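Local coordinates for uncharacterized egV family protein COG1307 (Ruminococcus gnavus, PDB 3JR7), which is of unknown function but belongs to the DegV family, whose members are generally thought to bind lipids such as fatty acids, at residues G30-P34 with E35-D39; A156-T159 with F160-V164; S166-C169 with Y170-E173; C256-R259 with A260-V263. All blocks are in the same frame, centred on the assembly; numbering follows the deposited sequence.

Interaction 1. Residues G30-P34 with E35-D39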
ATOM      1  N   GLY A  30       0.196   0.904  -4.471  1.00 20.14           N
ATOM      2  CA  GLY A  30      -0.072   2.112  -3.738  1.00 21.06           C
ATOM      3  C   GLY A  30      -1.063   2.983  -4.458  1.00 22.23           C
ATOM      4  O   GLY A  30      -0.726   3.494  -5.536  1.00 21.25           O
ATOM      5  N   GLU A  31      -2.246   3.202  -3.863  1.00 22.27           N
ATOM      6  CA  GLU A  31      -3.302   3.958  -4.545  1.00 23.64           C
ATOM      7  C   GLU A  31      -2.950   5.434  -4.651  1.00 23.94           C
ATOM      8  O   GLU A  31      -2.289   5.934  -3.790  1.00 23.70           O
ATOM      9  CB  GLU A  31      -4.657   3.829  -3.799  1.00 23.78           C
ATOM     10  CG  GLU A  31      -5.318   2.473  -3.797  1.00 23.68           C
ATOM     11  CD  GLU A  31      -4.648   1.443  -2.912  1.00 23.76           C
ATOM     12  OE1 GLU A  31      -3.879   1.826  -1.978  1.00 23.55           O
ATOM     13  OE2 GLU A  31      -4.920   0.245  -3.145  1.00 24.60           O
ATOM     14  N   PHE A  32      -3.379   6.129  -5.712  1.00 25.22           N
ATOM     15  CA  PHE A  32      -3.314   7.611  -5.774  1.00 25.79           C
ATOM     16  C   PHE A  32      -4.684   8.206  -5.570  1.00 27.08           C
ATOM     17  O   PHE A  32      -5.641   7.727  -6.162  1.00 25.58           O
ATOM     18  CB  PHE A  32      -2.813   8.142  -7.130  1.00 25.75           C
ATOM     19  CG  PHE A  32      -1.349   7.869  -7.417  1.00 25.63           C
ATOM     20  CD1 PHE A  32      -0.487   7.353  -6.446  1.00 25.84           C
ATOM     21  CD2 PHE A  32      -0.845   8.130  -8.680  1.00 25.58           C
ATOM     22  CE1 PHE A  32       0.843   7.096  -6.754  1.00 27.97           C
ATOM     23  CE2 PHE A  32       0.450   7.907  -8.981  1.00 26.62           C
ATOM     24  CZ  PHE A  32       1.319   7.366  -8.009  1.00 28.02           C
ATOM     25  N   THR A  33      -4.774   9.263  -4.776  1.00 29.36           N
ATOM     26  CA  THR A  33      -5.983  10.050  -4.694  1.00 31.31           C
ATOM     27  C   THR A  33      -6.126  10.898  -5.961  1.00 33.15           C
ATOM     28  O   THR A  33      -5.167  11.051  -6.713  1.00 32.04           O
ATOM     29  CB  THR A  33      -5.960  11.001  -3.501  1.00 31.46           C
ATOM     30  OG1 THR A  33      -4.818  11.872  -3.598  1.00 32.38           O
ATOM     31  CG2 THR A  33      -5.932  10.228  -2.206  1.00 31.61           C
ATOM     32  N   PRO A  34      -7.333  11.460  -6.202  1.00 35.79           N
ATOM     33  CA  PRO A  34      -7.522  12.360  -7.359  1.00 36.52           C
ATOM     34  C   PRO A  34      -6.490  13.480  -7.382  1.00 36.42           C
ATOM     35  O   PRO A  34      -5.906  13.794  -8.414  1.00 36.56           O
ATOM     36  CB  PRO A  34      -8.921  12.955  -7.121  1.00 37.55           C
ATOM     37  CG  PRO A  34      -9.656  11.913  -6.321  1.00 37.56           C
ATOM     38  CD  PRO A  34      -8.586  11.245  -5.446  1.00 36.41           C
ATOM     39  N   GLU A  35      -6.239  14.044  -6.224  1.00 36.56           N
ATOM     40  CA  GLU A  35      -5.367  15.178  -6.120  1.00 37.46           C
ATOM     41  C   GLU A  35      -3.925  14.770  -6.474  1.00 37.10           C
ATOM     42  O   GLU A  35      -3.186  15.546  -7.085  1.00 35.86           O
ATOM     43  CB  GLU A  35      -5.473  15.790  -4.723  1.00 38.49           C
ATOM     44  CG  GLU A  35      -6.934  15.931  -4.231  1.00 42.16           C
ATOM     45  CD  GLU A  35      -7.428  14.679  -3.473  1.00 46.77           C
ATOM     46  OE1 GLU A  35      -6.951  14.452  -2.349  1.00 51.41           O
ATOM     47  OE2 GLU A  35      -8.270  13.916  -3.991  1.00 48.83           O
HETATM   48  N   MSE A  36      -3.558  13.526  -6.143  1.00 35.74           N
HETATM   49  CA  MSE A  36      -2.238  13.036  -6.464  1.00 35.05           C
HETATM   50  C   MSE A  36      -2.144  12.762  -7.961  1.00 36.29           C
HETATM   51  O   MSE A  36      -1.121  13.028  -8.573  1.00 35.07           O
HETATM   52  CB  MSE A  36      -1.908  11.782  -5.663  1.00 33.49           C
HETATM   53  CG  MSE A  36      -1.773  12.074  -4.167  1.00 30.23           C
HETATM   54 SE   MSE A  36      -1.694  10.394  -3.199  1.00 27.48          SE
HETATM   55  CE  MSE A  36      -3.082  10.631  -1.836  1.00 41.64           C
ATOM     56  N   LYS A  37      -3.198  12.225  -8.548  1.00 38.00           N
ATOM     57  CA  LYS A  37      -3.240  12.124 -10.008  1.00 40.89           C
ATOM     58  C   LYS A  37      -3.164  13.498 -10.697  1.00 41.84           C
ATOM     59  O   LYS A  37      -2.459  13.645 -11.664  1.00 44.26           O
ATOM     60  CB  LYS A  37      -4.462  11.346 -10.448  1.00 41.45           C
ATOM     61  CG  LYS A  37      -4.442   9.939  -9.950  1.00 43.18           C
ATOM     62  CD  LYS A  37      -5.451   9.060 -10.679  1.00 45.67           C
ATOM     63  CE  LYS A  37      -6.178   8.135  -9.705  1.00 46.60           C
ATOM     64  NZ  LYS A  37      -7.178   7.271 -10.385  1.00 47.01           N
ATOM     65  N   ALA A  38      -3.834  14.507 -10.151  1.00 43.17           N
ATOM     66  CA  ALA A  38      -3.845  15.859 -10.698  1.00 43.87           C
ATOM     67  C   ALA A  38      -2.503  16.585 -10.506  1.00 44.76           C
ATOM     68  O   ALA A  38      -2.177  17.520 -11.232  1.00 44.50           O
ATOM     69  CB  ALA A  38      -4.977  16.680 -10.053  1.00 44.41           C
ATOM     70  N   ASP A  39      -1.706  16.126  -9.546  1.00 44.76           N
ATOM     71  CA  ASP A  39      -0.477  16.815  -9.194  1.00 44.25           C
ATOM     72  C   ASP A  39       0.628  16.727 -10.224  1.00 43.37           C
ATOM     73  O   ASP A  39       1.230  17.763 -10.540  1.00 44.11           O
ATOM     74  CB  ASP A  39       0.059  16.289  -7.872  1.00 44.27           C
ATOM     75  CG  ASP A  39       1.374  16.878  -7.538  1.00 44.70           C
ATOM     76  OD1 ASP A  39       2.358  16.595  -8.265  1.00 43.05           O
ATOM     77  OD2 ASP A  39       1.414  17.642  -6.559  1.00 46.54           O
TER
HETATM   78  O   HOH W   1      -4.392  13.634  -1.559  1.00 42.61           O

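Interaction 2. Residues A156-T159 with F160-V164. With PO4 (phosphate ion), chain D.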
ATOM      1  N   ALA A 156       8.287  21.463   2.442  1.00 30.64           N
ATOM      2  CA  ALA A 156       8.966  22.145   3.546  1.00 31.16           C
ATOM      3  C   ALA A 156      10.395  22.610   3.192  1.00 31.67           C
ATOM      4  O   ALA A 156      11.036  23.251   4.017  1.00 33.48           O
ATOM      5  CB  ALA A 156       8.970  21.292   4.790  1.00 30.25           C
ATOM      6  N   GLY A 157      10.906  22.295   2.001  1.00 30.98           N
ATOM      7  CA  GLY A 157      12.264  22.697   1.616  1.00 30.16           C
ATOM      8  C   GLY A 157      13.410  21.830   2.143  1.00 29.34           C
ATOM      9  O   GLY A 157      14.527  22.284   2.236  1.00 29.17           O
HETATM   10  N   MSE A 158      13.168  20.571   2.480  1.00 28.32           N
HETATM   11  CA  MSE A 158      14.240  19.721   2.958  1.00 27.03           C
HETATM   12  C   MSE A 158      15.246  19.420   1.849  1.00 26.28           C
HETATM   13  O   MSE A 158      14.905  19.426   0.668  1.00 26.81           O
HETATM   14  CB  MSE A 158      13.688  18.433   3.551  1.00 26.94           C
HETATM   15  CG  MSE A 158      12.904  18.677   4.772  1.00 27.92           C
HETATM   16 SE   MSE A 158      12.449  17.064   5.680  1.00 31.24          SE
HETATM   17  CE  MSE A 158      13.450  17.234   7.343  1.00 39.72           C
ATOM     18  N   THR A 159      16.488  19.152   2.226  1.00 24.60           N
ATOM     19  CA  THR A 159      17.431  18.542   1.289  1.00 24.80           C
ATOM     20  C   THR A 159      16.991  17.105   0.972  1.00 23.74           C
ATOM     21  O   THR A 159      16.161  16.515   1.680  1.00 22.96           O
ATOM     22  CB  THR A 159      18.831  18.472   1.880  1.00 24.90           C
ATOM     23  OG1 THR A 159      18.806  17.560   2.990  1.00 23.41           O
ATOM     24  CG2 THR A 159      19.272  19.897   2.367  1.00 24.93           C
ATOM     25  N   PHE A 160      17.556  16.545  -0.078  1.00 22.92           N
ATOM     26  CA  PHE A 160      17.330  15.110  -0.413  1.00 23.57           C
ATOM     27  C   PHE A 160      17.531  14.177   0.794  1.00 23.33           C
ATOM     28  O   PHE A 160      16.634  13.394   1.141  1.00 23.20           O
ATOM     29  CB  PHE A 160      18.218  14.707  -1.578  1.00 22.60           C
ATOM     30  CG  PHE A 160      18.086  13.237  -2.006  1.00 23.29           C
ATOM     31  CD1 PHE A 160      16.960  12.785  -2.663  1.00 22.65           C
ATOM     32  CD2 PHE A 160      19.107  12.348  -1.775  1.00 24.81           C
ATOM     33  CE1 PHE A 160      16.844  11.462  -3.054  1.00 22.98           C
ATOM     34  CE2 PHE A 160      19.014  11.013  -2.159  1.00 24.86           C
ATOM     35  CZ  PHE A 160      17.855  10.563  -2.803  1.00 22.59           C
ATOM     36  N   GLU A 161      18.681  14.267   1.455  1.00 22.70           N
ATOM     37  CA  GLU A 161      18.932  13.387   2.600  1.00 23.67           C
ATOM     38  C   GLU A 161      18.006  13.653   3.770  1.00 22.68           C
ATOM     39  O   GLU A 161      17.689  12.714   4.474  1.00 21.51           O
ATOM     40  CB  GLU A 161      20.377  13.425   3.045  1.00 24.68           C
ATOM     41  CG  GLU A 161      21.314  12.992   1.918  1.00 28.85           C
ATOM     42  CD  GLU A 161      21.449  11.486   1.843  1.00 35.88           C
ATOM     43  OE1 GLU A 161      21.596  10.781   2.899  1.00 36.72           O
ATOM     44  OE2 GLU A 161      21.443  10.987   0.704  1.00 41.94           O
ATOM     45  N   GLU A 162      17.588  14.900   3.977  1.00 22.08           N
ATOM     46  CA  GLU A 162      16.586  15.202   5.003  1.00 22.69           C
ATOM     47  C   GLU A 162      15.217  14.565   4.709  1.00 21.71           C
ATOM     48  O   GLU A 162      14.558  14.025   5.611  1.00 20.13           O
ATOM     49  CB  GLU A 162      16.419  16.700   5.254  1.00 22.83           C
ATOM     50  CG  GLU A 162      17.566  17.331   6.072  1.00 24.04           C
ATOM     51  CD  GLU A 162      17.653  18.852   5.962  1.00 24.05           C
ATOM     52  OE1 GLU A 162      16.972  19.418   5.088  1.00 24.36           O
ATOM     53  OE2 GLU A 162      18.428  19.486   6.742  1.00 23.55           O
ATOM     54  N   VAL A 163      14.808  14.603   3.456  1.00 21.64           N
ATOM     55  CA  VAL A 163      13.572  13.945   3.062  1.00 21.28           C
ATOM     56  C   VAL A 163      13.715  12.438   3.345  1.00 21.65           C
ATOM     57  O   VAL A 163      12.810  11.818   3.925  1.00 22.50           O
ATOM     58  CB  VAL A 163      13.233  14.171   1.573  1.00 21.79           C
ATOM     59  CG1 VAL A 163      11.978  13.313   1.151  1.00 19.62           C
ATOM     60  CG2 VAL A 163      13.048  15.683   1.223  1.00 18.55           C
ATOM     61  N   VAL A 164      14.829  11.840   2.949  1.00 21.81           N
ATOM     62  CA  VAL A 164      15.056  10.382   3.200  1.00 21.88           C
ATOM     63  C   VAL A 164      14.948  10.062   4.702  1.00 22.38           C
ATOM     64  O   VAL A 164      14.199   9.132   5.121  1.00 21.39           O
ATOM     65  CB  VAL A 164      16.413   9.904   2.617  1.00 22.14           C
ATOM     66  CG1 VAL A 164      16.766   8.510   3.093  1.00 20.68           C
ATOM     67  CG2 VAL A 164      16.369   9.935   1.054  1.00 23.19           C
TER
HETATM   68  P   PO4 D 300      20.126  18.315  -2.197  1.00 67.59           P
HETATM   69  O1  PO4 D 300      19.858  18.028  -3.690  1.00 68.14           O
HETATM   70  O2  PO4 D 300      18.836  18.141  -1.450  1.00 66.22           O
HETATM   71  O3  PO4 D 300      21.098  17.321  -1.630  1.00 69.62           O
HETATM   72  O4  PO4 D 300      20.738  19.682  -1.932  1.00 68.02           O

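Interaction 3. Residues S166-C169 with Y170-E173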
ATOM      1  N   SER A 166      13.460  11.870   7.123  1.00 22.13           N
ATOM      2  CA  SER A 166      12.112  12.146   7.663  1.00 23.33           C
ATOM      3  C   SER A 166      11.116  11.078   7.253  1.00 22.87           C
ATOM      4  O   SER A 166      10.247  10.679   8.048  1.00 22.38           O
ATOM      5  CB  SER A 166      11.556  13.515   7.250  1.00 24.20           C
ATOM      6  OG  SER A 166      12.460  14.514   7.674  1.00 28.50           O
ATOM      7  N   VAL A 167      11.249  10.601   6.019  1.00 22.80           N
ATOM      8  CA  VAL A 167      10.331   9.605   5.511  1.00 22.08           C
ATOM      9  C   VAL A 167      10.606   8.235   6.110  1.00 22.45           C
ATOM     10  O   VAL A 167       9.672   7.522   6.427  1.00 21.87           O
ATOM     11  CB  VAL A 167      10.350   9.564   3.981  1.00 22.07           C
ATOM     12  CG1 VAL A 167       9.552   8.365   3.471  1.00 21.35           C
ATOM     13  CG2 VAL A 167       9.800  10.925   3.415  1.00 20.48           C
ATOM     14  N   GLU A 168      11.877   7.852   6.248  1.00 23.14           N
ATOM     15  CA  GLU A 168      12.199   6.612   6.930  1.00 24.50           C
ATOM     16  C   GLU A 168      11.667   6.630   8.368  1.00 24.65           C
ATOM     17  O   GLU A 168      11.195   5.594   8.842  1.00 25.10           O
ATOM     18  CB  GLU A 168      13.699   6.244   6.856  1.00 24.51           C
ATOM     19  CG  GLU A 168      14.195   5.895   5.438  1.00 28.62           C
ATOM     20  CD  GLU A 168      13.766   4.481   4.895  1.00 34.62           C
ATOM     21  OE1 GLU A 168      13.065   3.733   5.685  1.00 35.97           O
ATOM     22  OE2 GLU A 168      14.176   4.128   3.703  1.00 32.72           O
ATOM     23  N   CYS A 169      11.713   7.784   9.040  1.00 24.41           N
ATOM     24  CA  CYS A 169      11.128   7.915  10.382  1.00 25.61           C
ATOM     25  C   CYS A 169       9.607   7.689  10.306  1.00 24.72           C
ATOM     26  O   CYS A 169       9.038   6.914  11.071  1.00 24.86           O
ATOM     27  CB  CYS A 169      11.421   9.297  11.000  1.00 25.58           C
ATOM     28  SG  CYS A 169      10.484   9.627  12.559  1.00 31.85           S
ATOM     29  N   TYR A 170       8.963   8.376   9.385  1.00 23.51           N
ATOM     30  CA  TYR A 170       7.542   8.162   9.179  1.00 23.09           C
ATOM     31  C   TYR A 170       7.202   6.671   8.968  1.00 22.74           C
ATOM     32  O   TYR A 170       6.232   6.161   9.569  1.00 23.68           O
ATOM     33  CB  TYR A 170       6.996   9.023   8.022  1.00 23.13           C
ATOM     34  CG  TYR A 170       5.532   8.679   7.759  1.00 24.26           C
ATOM     35  CD1 TYR A 170       4.572   8.902   8.741  1.00 25.57           C
ATOM     36  CD2 TYR A 170       5.123   8.080   6.575  1.00 23.82           C
ATOM     37  CE1 TYR A 170       3.246   8.535   8.553  1.00 25.44           C
ATOM     38  CE2 TYR A 170       3.786   7.739   6.364  1.00 22.65           C
ATOM     39  CZ  TYR A 170       2.861   7.958   7.367  1.00 24.09           C
ATOM     40  OH  TYR A 170       1.547   7.588   7.210  1.00 24.93           O
ATOM     41  N   ILE A 171       7.991   5.963   8.162  1.00 21.31           N
ATOM     42  CA  ILE A 171       7.764   4.548   7.917  1.00 21.88           C
ATOM     43  C   ILE A 171       7.794   3.765   9.227  1.00 23.26           C
ATOM     44  O   ILE A 171       6.940   2.894   9.484  1.00 21.46           O
ATOM     45  CB  ILE A 171       8.757   4.025   6.886  1.00 21.45           C
ATOM     46  CG1 ILE A 171       8.384   4.622   5.492  1.00 20.78           C
ATOM     47  CG2 ILE A 171       8.768   2.544   6.806  1.00 24.22           C
ATOM     48  CD1 ILE A 171       9.428   4.335   4.398  1.00 19.55           C
ATOM     49  N   GLU A 172       8.751   4.107  10.069  1.00 23.60           N
ATOM     50  CA  GLU A 172       8.889   3.481  11.391  1.00 26.33           C
ATOM     51  C   GLU A 172       7.686   3.764  12.310  1.00 25.77           C
ATOM     52  O   GLU A 172       7.262   2.878  13.045  1.00 26.68           O
ATOM     53  CB  GLU A 172      10.213   3.979  12.041  1.00 27.94           C
ATOM     54  CG  GLU A 172      10.571   3.339  13.398  1.00 33.28           C
ATOM     55  CD  GLU A 172      10.094   4.125  14.606  1.00 39.69           C
ATOM     56  OE1 GLU A 172       9.575   5.265  14.455  1.00 42.34           O
ATOM     57  OE2 GLU A 172      10.255   3.595  15.728  1.00 45.67           O
ATOM     58  N   GLU A 173       7.106   4.961  12.225  1.00 25.13           N
ATOM     59  CA  GLU A 173       5.899   5.289  12.996  1.00 25.73           C
ATOM     60  C   GLU A 173       4.632   4.639  12.458  1.00 25.76           C
ATOM     61  O   GLU A 173       3.696   4.392  13.230  1.00 24.84           O
ATOM     62  CB  GLU A 173       5.659   6.800  13.026  1.00 26.95           C
ATOM     63  CG  GLU A 173       6.872   7.518  13.651  1.00 28.52           C
ATOM     64  CD  GLU A 173       6.908   9.049  13.439  1.00 33.47           C
ATOM     65  OE1 GLU A 173       6.364   9.615  12.476  1.00 36.24           O
ATOM     66  OE2 GLU A 173       7.538   9.701  14.275  1.00 36.12           O
TER

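Interaction 4. Residues C256-R259 with A260-V263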
ATOM      1  N   CYS A 256     -16.665  -1.620  -1.048  1.00 25.26           N
ATOM      2  CA  CYS A 256     -17.458  -1.495   0.200  1.00 25.86           C
ATOM      3  C   CYS A 256     -17.278  -0.106   0.818  1.00 25.99           C
ATOM      4  O   CYS A 256     -16.740   0.083   1.928  1.00 26.61           O
ATOM      5  CB  CYS A 256     -17.152  -2.650   1.170  1.00 25.17           C
ATOM      6  SG  CYS A 256     -15.393  -2.801   1.641  1.00 26.59           S
ATOM      7  N   GLU A 257     -17.718   0.889   0.072  1.00 26.22           N
ATOM      8  CA  GLU A 257     -17.556   2.258   0.496  1.00 27.62           C
ATOM      9  C   GLU A 257     -18.224   2.577   1.827  1.00 27.84           C
ATOM     10  O   GLU A 257     -17.681   3.349   2.627  1.00 25.54           O
ATOM     11  CB  GLU A 257     -18.063   3.242  -0.571  1.00 29.13           C
ATOM     12  CG  GLU A 257     -17.547   4.622  -0.310  1.00 33.97           C
ATOM     13  CD  GLU A 257     -18.145   5.694  -1.192  1.00 41.81           C
ATOM     14  OE1 GLU A 257     -18.659   5.396  -2.290  1.00 47.55           O
ATOM     15  OE2 GLU A 257     -18.088   6.867  -0.766  1.00 47.29           O
ATOM     16  N   GLU A 258     -19.408   2.023   2.064  1.00 28.77           N
ATOM     17  CA  GLU A 258     -20.111   2.332   3.316  1.00 30.06           C
ATOM     18  C   GLU A 258     -19.417   1.706   4.514  1.00 28.30           C
ATOM     19  O   GLU A 258     -19.376   2.290   5.587  1.00 27.42           O
ATOM     20  CB  GLU A 258     -21.585   1.902   3.278  1.00 31.50           C
ATOM     21  CG  GLU A 258     -22.497   2.911   2.520  1.00 37.13           C
ATOM     22  CD  GLU A 258     -22.410   4.383   3.016  1.00 43.31           C
ATOM     23  OE1 GLU A 258     -22.429   4.661   4.253  1.00 46.88           O
ATOM     24  OE2 GLU A 258     -22.310   5.282   2.132  1.00 47.99           O
ATOM     25  N   ARG A 259     -18.877   0.518   4.333  1.00 27.44           N
ATOM     26  CA  ARG A 259     -18.010  -0.063   5.355  1.00 26.99           C
ATOM     27  C   ARG A 259     -16.768   0.831   5.629  1.00 26.13           C
ATOM     28  O   ARG A 259     -16.403   1.033   6.771  1.00 26.03           O
ATOM     29  CB  ARG A 259     -17.603  -1.447   4.928  1.00 27.53           C
ATOM     30  CG  ARG A 259     -16.739  -2.165   5.937  1.00 28.52           C
ATOM     31  CD  ARG A 259     -16.467  -3.574   5.444  1.00 27.41           C
ATOM     32  NE  ARG A 259     -17.707  -4.320   5.479  1.00 29.24           N
ATOM     33  CZ  ARG A 259     -17.979  -5.428   4.795  1.00 30.09           C
ATOM     34  NH1 ARG A 259     -17.113  -5.964   3.948  1.00 29.64           N
ATOM     35  NH2 ARG A 259     -19.152  -6.012   4.981  1.00 30.57           N
ATOM     36  N   ALA A 260     -16.153   1.391   4.588  1.00 25.15           N
ATOM     37  CA  ALA A 260     -15.075   2.347   4.783  1.00 24.86           C
ATOM     38  C   ALA A 260     -15.521   3.550   5.633  1.00 25.30           C
ATOM     39  O   ALA A 260     -14.822   3.987   6.569  1.00 24.32           O
ATOM     40  CB  ALA A 260     -14.507   2.822   3.431  1.00 24.13           C
ATOM     41  N   LYS A 261     -16.678   4.091   5.318  1.00 25.66           N
ATOM     42  CA  LYS A 261     -17.191   5.233   6.074  1.00 26.86           C
ATOM     43  C   LYS A 261     -17.450   4.913   7.548  1.00 25.63           C
ATOM     44  O   LYS A 261     -17.220   5.748   8.412  1.00 24.83           O
ATOM     45  CB  LYS A 261     -18.465   5.781   5.409  1.00 27.99           C
ATOM     46  CG  LYS A 261     -18.121   6.605   4.167  1.00 32.73           C
ATOM     47  CD  LYS A 261     -19.324   7.207   3.521  1.00 37.79           C
ATOM     48  CE  LYS A 261     -19.032   7.780   2.125  1.00 42.18           C
ATOM     49  NZ  LYS A 261     -17.808   8.656   2.087  1.00 45.92           N
ATOM     50  N   GLU A 262     -17.926   3.709   7.814  1.00 25.21           N
ATOM     51  CA  GLU A 262     -18.188   3.274   9.187  1.00 25.92           C
ATOM     52  C   GLU A 262     -16.875   3.132   9.969  1.00 25.10           C
ATOM     53  O   GLU A 262     -16.771   3.551  11.114  1.00 23.25           O
ATOM     54  CB  GLU A 262     -18.972   1.957   9.191  1.00 26.22           C
ATOM     55  CG  GLU A 262     -19.195   1.334  10.559  1.00 30.56           C
ATOM     56  CD  GLU A 262     -20.017   2.248  11.506  1.00 36.00           C
ATOM     57  OE1 GLU A 262     -20.541   3.307  11.064  1.00 37.62           O
ATOM     58  OE2 GLU A 262     -20.120   1.907  12.705  1.00 40.43           O
ATOM     59  N   VAL A 263     -15.846   2.583   9.324  1.00 25.04           N
ATOM     60  CA  VAL A 263     -14.527   2.506   9.949  1.00 24.51           C
ATOM     61  C   VAL A 263     -14.010   3.886  10.265  1.00 23.69           C
ATOM     62  O   VAL A 263     -13.505   4.112  11.354  1.00 22.89           O
ATOM     63  CB  VAL A 263     -13.534   1.694   9.066  1.00 25.72           C
ATOM     64  CG1 VAL A 263     -12.102   1.814   9.571  1.00 25.44           C
ATOM     65  CG2 VAL A 263     -14.017   0.260   9.023  1.00 24.71           C
TER
HETATM   66  O   HOH W   2     -15.599   7.396   0.109  1.00 44.82           O

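Interaction 1. Residues G30-P34 with E35-D39
Thr33 O takes the amide of Lys37 in the first full bond of the helix. Lys37 N lies 2.9 Å from Thr33 O, with a nearly straight N-H angle of 168°. Met36 N also leans on Thr33 O, but that bond is weak and strongly bent. One residue on, Ala38 N reaches Pro34 O at 2.8 Å.

The side chain of Thr33 adds a capping bond: Met36 N donates to Thr33 OG1 at 3.3 Å. Its geometry is less sure, because the modelled end of the selenomethionine at Met36 crowds that oxygen. Thr33 is thus the N-cap of helix 34-39, at the end of the loop that leaves strand 22-27. The chi1 of 58° sets OG1 between the backbone N and the carbonyl carbon, from where it can face the first turn. Pro34 follows as the first helical residue and has no N-H to satisfy.

A water joins the cap to Glu35. It is 2.7 Å from Thr33 OG1 and donates to Glu35 OE1 at 2.8 Å. The Glu35 chain bends at chi2 and lies alongside the Pro34 ring, with Glu35 OE2 3.1 Å from Pro34 CD. Thr33 N is buried and has no partner in the model.

Phe32 packs by its CB, with Phe32 CB 3.7 Å from Lys37 CG, and that CG lies at the edge of the Phe32 ring. The ring itself stacks with His44. Both carboxylate oxygens of Glu31 are satisfied away from this turn: OE1 by Ser140, OE2 by Ser282 and Ser285.

Interaction 2. Residues A156-T159 with F160-V164
Thr159 N donates to Glu162 OE1 at 2.9 Å, and the bond is fairly straight at 164°. It meets the oxygen on its anti side, 32° out of the carboxylate plane. In return, Glu162 N donates to Thr159 OG1 at 3.1 Å. The two bonds form a capping box at the start of helix 160-173. The Glu162 chain runs extended beyond CG (chi2 162°), which carries OE1 back to the amide of Thr159. Val163 N then bonds to Thr159 O. An alanine in place of Glu162 is likely to leave the Thr159 amide without its carboxylate partner and weaken the cap.

Met158, a selenomethionine, crosses Glu162. Met158 CB lies 3.7 Å from Glu162 CB and equally near Val163 CG2. A phosphate ion, probably from the crystallisation liquor, accepts a very short bond from Phe160 N and a second from Gln130.

Just before, Gly157 ends helix 141-155 in a Schellman motif, so one short loop closes one helix and caps the next. Val163 packs back on helix 141-155 at Val150 and Cys153. Phe160 reaches the sheet at strands 98-103 and 130-135, where its ring meets that of Tyr100.

Interaction 3. Residues S166-C169 with Y170-E173
Val167 and Ile171 meet one turn apart on helix 160-173, their side chains crossing at an angle. Val167 CG1 is 4.1 Å from Ile171 CD1, a loose apolar touch. Ile171 has CG1 anti to its carbonyl carbon (chi1 -71°). This points the branch back along the helix, and Ile171 CG1 comes to 3.3 Å from Val167 O.

Glu168 runs alongside Ile171. Its chain bends at chi2, which brings Glu168 OE1 to 3.9 Å from Ile171 CD1. Glu168 OE2 is hydrogen-bonded to His132, and OE1 makes a long, weak ion pair with Arg137.

On another side of the helix, Cys169 and Glu173 meet through their ends. Cys169 SG is 3.4 Å from Glu173 OE2. Glu173 CG also rests 3.4 Å from Cys169 O. A leucine in place of Glu173 would probably remove the carboxylate from beside the Cys169 sulfur and leave that sulfur facing a purely apolar end. Cys169 has been seen in an interchain disulfide, which is consistent with its exposed place on the helix.

Four backbone bonds hold the turns, from Tyr170 N to Ser166 O through Glu173 N to Cys169 O. Among them, Ile171 N lies 2.9 Å from Val167 O.

Tyr170 OH bonds to Gln174, just past the helix end. Val167 and Ile171 both pack on Ile146 of helix 141-155 and on Phe134 of strand 130-135. Tyr170 lies against Leu145, so the helix is seated on its neighbouring helix and the edge of the sheet.

Interaction 4. Residues C256-R259 with A260-V263
Lys261 reaches back over the first turn of helix 257-270 to Glu257 and Glu258. Lys261 CB starts 3.6 Å from Glu258 O. Lys261 CG, anti to the carbonyl carbon (chi1 -77°), lies 3.6 Å from Glu257 O. Lys261 CD passes Glu258, 3.8 Å from Glu258 OE2, where the two chains cross. Lys261 CE then comes to 3.2 Å from Glu257 OE2. A bend at chi4 (-48°) turns NZ to the same oxygen, and Lys261 NZ forms a salt bridge with Glu257 OE2 at 3.4 Å. A water links the pair as well: it donates to Glu257 OE2 and accepts from Lys261 NZ.

The Glu257 and Lys261 chains run alongside each other, as an i to i+4 pair on the exposed side of the helix. Lys261 N also bonds to Glu257 O. Cys256 is the N-cap residue, and its carbonyl takes Ala260 N. Ala260 packs onto Ile251, Ile278 and Ile294 of the sheet, within the beta-alpha-beta unit of strands 248-253 and 275-280. Arg259 sends NH1 to Gly292 O.

Two acidic residues in the first turn probably interact favourably with the helix dipole, and Lys261 is likely to offset part of the charge of Glu257.

Interactions 2 and 3 share helix 160-173: residues 156-164 cap its start, and residues 166-173 cover its later turns. Their centres are 13 Å apart, and they touch where Met158 packs on Ser166. Interaction 1 caps a different helix, about 21 Å from interaction 3 between centres. Both nevertheless lean on helix 141-155, through Met36 on one hand and Val167 and Ile171 on the other. Interaction 4 lies on helix 257-270, about 35 Å from interaction 2 between centres. It packs against the sheet holding strand 275-280, which Thr33 of interaction 1 also touches. The bound polyether is held by 18 residues spread between 47 and 295; residues 30-39 precede that range.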